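Local coordinates for protein LP04448p (Drosophila melanogaster, PDB 4QMH) that probably drives microtubule polymerization, as a member of the XMAP215 family, through an array of TOG domains, the fourth of which is the fragment here, at residues A150-L155 and Y184-D189. Residues are numbered along the deposited sequence; the frame is centred on the assembly and turned at random.
Sequences ALKTEL and YAHICD
Lys-152 NZ donates to Asp-189 OD2 at 2.8 Å, a salt bridge that reaches the carboxylate oxygen on its syn side, 30° out of the carboxylate plane. A water closes the circuit: it accepts from Lys-152 NZ at 3.1 Å and donates to Asp-189 OD1 at 2.7 Å, while the backbone N of Asn-191 also bonds OD1. The ammonium is thus linked to both carboxylate oxygens, directly to one and through water to the other. CD of Lys-152 lies over one face of the His-186 imidazole, and the bend about CG-CD (chi3 -49°) carries CE and NZ on toward Asp-189. Lys-152 CD is 3.3 Å from His-186 CE1, the nearest approach to the ring, and Lys-152 CG 3.9 Å from that atom. His-186 ND1 accepts the indole N-H of Trp-156 NE1, so a neutral ring would probably carry its proton on NE2; the indole meets the imidazole nearly perpendicularly. Were the lysine an alanine, Asp-189 would probably lose its charged mate and the imidazole face its aliphatic cover. The contact ties helix 149-162 to helix 173-186 and the type I turn from His-186 to Asp-189, joining two helices consecutive in the chain within the all-helical TOG domain. With all three residues buried, the ion pair probably offsets the cost of enclosing the lysine and aspartate charges.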
loop_
_atom_site.group_PDB
_atom_site.type_symbol
_atom_site.label_atom_id
_atom_site.label_comp_id
_atom_site.label_asym_id
_atom_site.label_seq_id
_atom_site.Cartn_x
_atom_site.Cartn_y
_atom_site.Cartn_z
ATOM N N ALA A 150 -6.755 -12.515 -4.715
ATOM C CA ALA A 150 -7.459 -11.344 -4.193
ATOM C C ALA A 150 -6.538 -10.128 -4.159
ATOM O O ALA A 150 -6.924 -9.033 -4.568
ATOM C CB ALA A 150 -8.025 -11.621 -2.804
ATOM N N LEU A 151 -5.315 -10.320 -3.676
ATOM C CA LEU A 151 -4.369 -9.209 -3.601
ATOM C C LEU A 151 -4.053 -8.672 -4.991
ATOM O O LEU A 151 -4.090 -7.454 -5.220
ATOM C CB LEU A 151 -3.091 -9.627 -2.863
ATOM C CG LEU A 151 -2.014 -8.550 -2.714
ATOM C CD1 LEU A 151 -1.113 -8.835 -1.497
ATOM C CD2 LEU A 151 -1.182 -8.452 -4.003
ATOM N N LYS A 152 -3.767 -9.564 -5.932
ATOM C CA LYS A 152 -3.462 -9.121 -7.287
ATOM C C LYS A 152 -4.645 -8.364 -7.893
ATOM O O LYS A 152 -4.461 -7.343 -8.549
ATOM C CB LYS A 152 -3.011 -10.293 -8.174
ATOM C CG LYS A 152 -1.678 -10.898 -7.721
ATOM C CD LYS A 152 -1.232 -12.088 -8.563
ATOM C CE LYS A 152 -2.328 -13.110 -8.761
ATOM N NZ LYS A 152 -1.815 -14.267 -9.558
ATOM N N THR A 153 -5.857 -8.862 -7.671
ATOM C CA THR A 153 -7.051 -8.177 -8.158
ATOM C C THR A 153 -7.147 -6.756 -7.612
ATOM O O THR A 153 -7.300 -5.799 -8.373
ATOM C CB THR A 153 -8.321 -8.959 -7.802
ATOM O OG1 THR A 153 -8.237 -10.269 -8.375
ATOM C CG2 THR A 153 -9.566 -8.237 -8.347
ATOM N N GLU A 154 -7.038 -6.609 -6.292
ATOM C CA GLU A 154 -7.168 -5.288 -5.671
ATOM C C GLU A 154 -6.030 -4.370 -6.079
ATOM O O GLU A 154 -6.244 -3.189 -6.337
ATOM C CB GLU A 154 -7.187 -5.381 -4.144
ATOM C CG GLU A 154 -8.336 -6.148 -3.557
ATOM C CD GLU A 154 -9.676 -5.459 -3.709
ATOM O OE1 GLU A 154 -9.719 -4.233 -3.933
ATOM O OE2 GLU A 154 -10.698 -6.162 -3.600
ATOM N N LEU A 155 -4.821 -4.918 -6.128
ATOM C CA LEU A 155 -3.643 -4.078 -6.335
ATOM C C LEU A 155 -3.537 -3.571 -7.772
ATOM O O LEU A 155 -3.223 -2.401 -8.002
ATOM C CB LEU A 155 -2.373 -4.810 -5.889
ATOM C CG LEU A 155 -1.105 -3.971 -5.786
ATOM C CD1 LEU A 155 -1.369 -2.608 -5.124
ATOM C CD2 LEU A 155 -0.036 -4.753 -5.035
ATOM N N TYR A 184 3.350 -8.280 -17.102
ATOM C CA TYR A 184 3.401 -9.135 -18.290
ATOM C C TYR A 184 2.916 -10.560 -18.008
ATOM O O TYR A 184 2.355 -11.225 -18.882
ATOM C CB TYR A 184 4.805 -9.139 -18.902
ATOM C CG TYR A 184 5.181 -7.824 -19.558
ATOM C CD1 TYR A 184 4.250 -6.798 -19.686
ATOM C CD2 TYR A 184 6.459 -7.619 -20.072
ATOM C CE1 TYR A 184 4.585 -5.597 -20.291
ATOM C CE2 TYR A 184 6.804 -6.415 -20.684
ATOM C CZ TYR A 184 5.857 -5.414 -20.786
ATOM O OH TYR A 184 6.182 -4.216 -21.384
ATOM N N ALA A 185 3.115 -11.027 -16.784
ATOM C CA ALA A 185 2.571 -12.328 -16.403
ATOM C C ALA A 185 1.067 -12.248 -16.155
ATOM O O ALA A 185 0.310 -13.114 -16.599
ATOM C CB ALA A 185 3.268 -12.849 -15.177
ATOM N N HIS A 186 0.639 -11.211 -15.442
ATOM C CA HIS A 186 -0.745 -11.140 -14.973
ATOM C C HIS A 186 -1.757 -10.751 -16.048
ATOM O O HIS A 186 -2.941 -11.042 -15.910
ATOM C CB HIS A 186 -0.856 -10.248 -13.728
ATOM C CG HIS A 186 -0.042 -10.738 -12.574
ATOM N ND1 HIS A 186 0.207 -9.976 -11.450
ATOM C CD2 HIS A 186 0.595 -11.916 -12.375
ATOM C CE1 HIS A 186 0.961 -10.663 -10.615
ATOM N NE2 HIS A 186 1.215 -11.845 -11.156
ATOM N N ILE A 187 -1.289 -10.101 -17.112
ATOM C CA ILE A 187 -2.102 -9.883 -18.295
ATOM C C ILE A 187 -2.630 -11.217 -18.796
ATOM O O ILE A 187 -3.684 -11.278 -19.421
ATOM C CB ILE A 187 -1.270 -9.226 -19.409
ATOM C CG1 ILE A 187 -1.197 -7.720 -19.184
ATOM C CG2 ILE A 187 -1.856 -9.529 -20.781
ATOM C CD1 ILE A 187 -0.195 -7.058 -20.087
ATOM N N CYS A 188 -1.894 -12.284 -18.493
ATOM C CA CYS A 188 -2.245 -13.631 -18.930
ATOM C C CYS A 188 -2.611 -14.554 -17.771
ATOM O O CYS A 188 -2.642 -15.776 -17.937
ATOM C CB CYS A 188 -1.085 -14.256 -19.698
ATOM S SG CYS A 188 -0.676 -13.380 -21.213
ATOM N N ASP A 189 -2.875 -13.976 -16.603
ATOM C CA ASP A 189 -3.141 -14.762 -15.401
ATOM C C ASP A 189 -4.285 -15.740 -15.632
ATOM O O ASP A 189 -5.148 -15.507 -16.468
ATOM C CB ASP A 189 -3.466 -13.838 -14.227
ATOM C CG ASP A 189 -3.302 -14.516 -12.885
ATOM O OD1 ASP A 189 -4.300 -15.046 -12.352
ATOM O OD2 ASP A 189 -2.175 -14.516 -12.354
HETATM O O HOH W 1 -4.065 -16.369 -9.977
#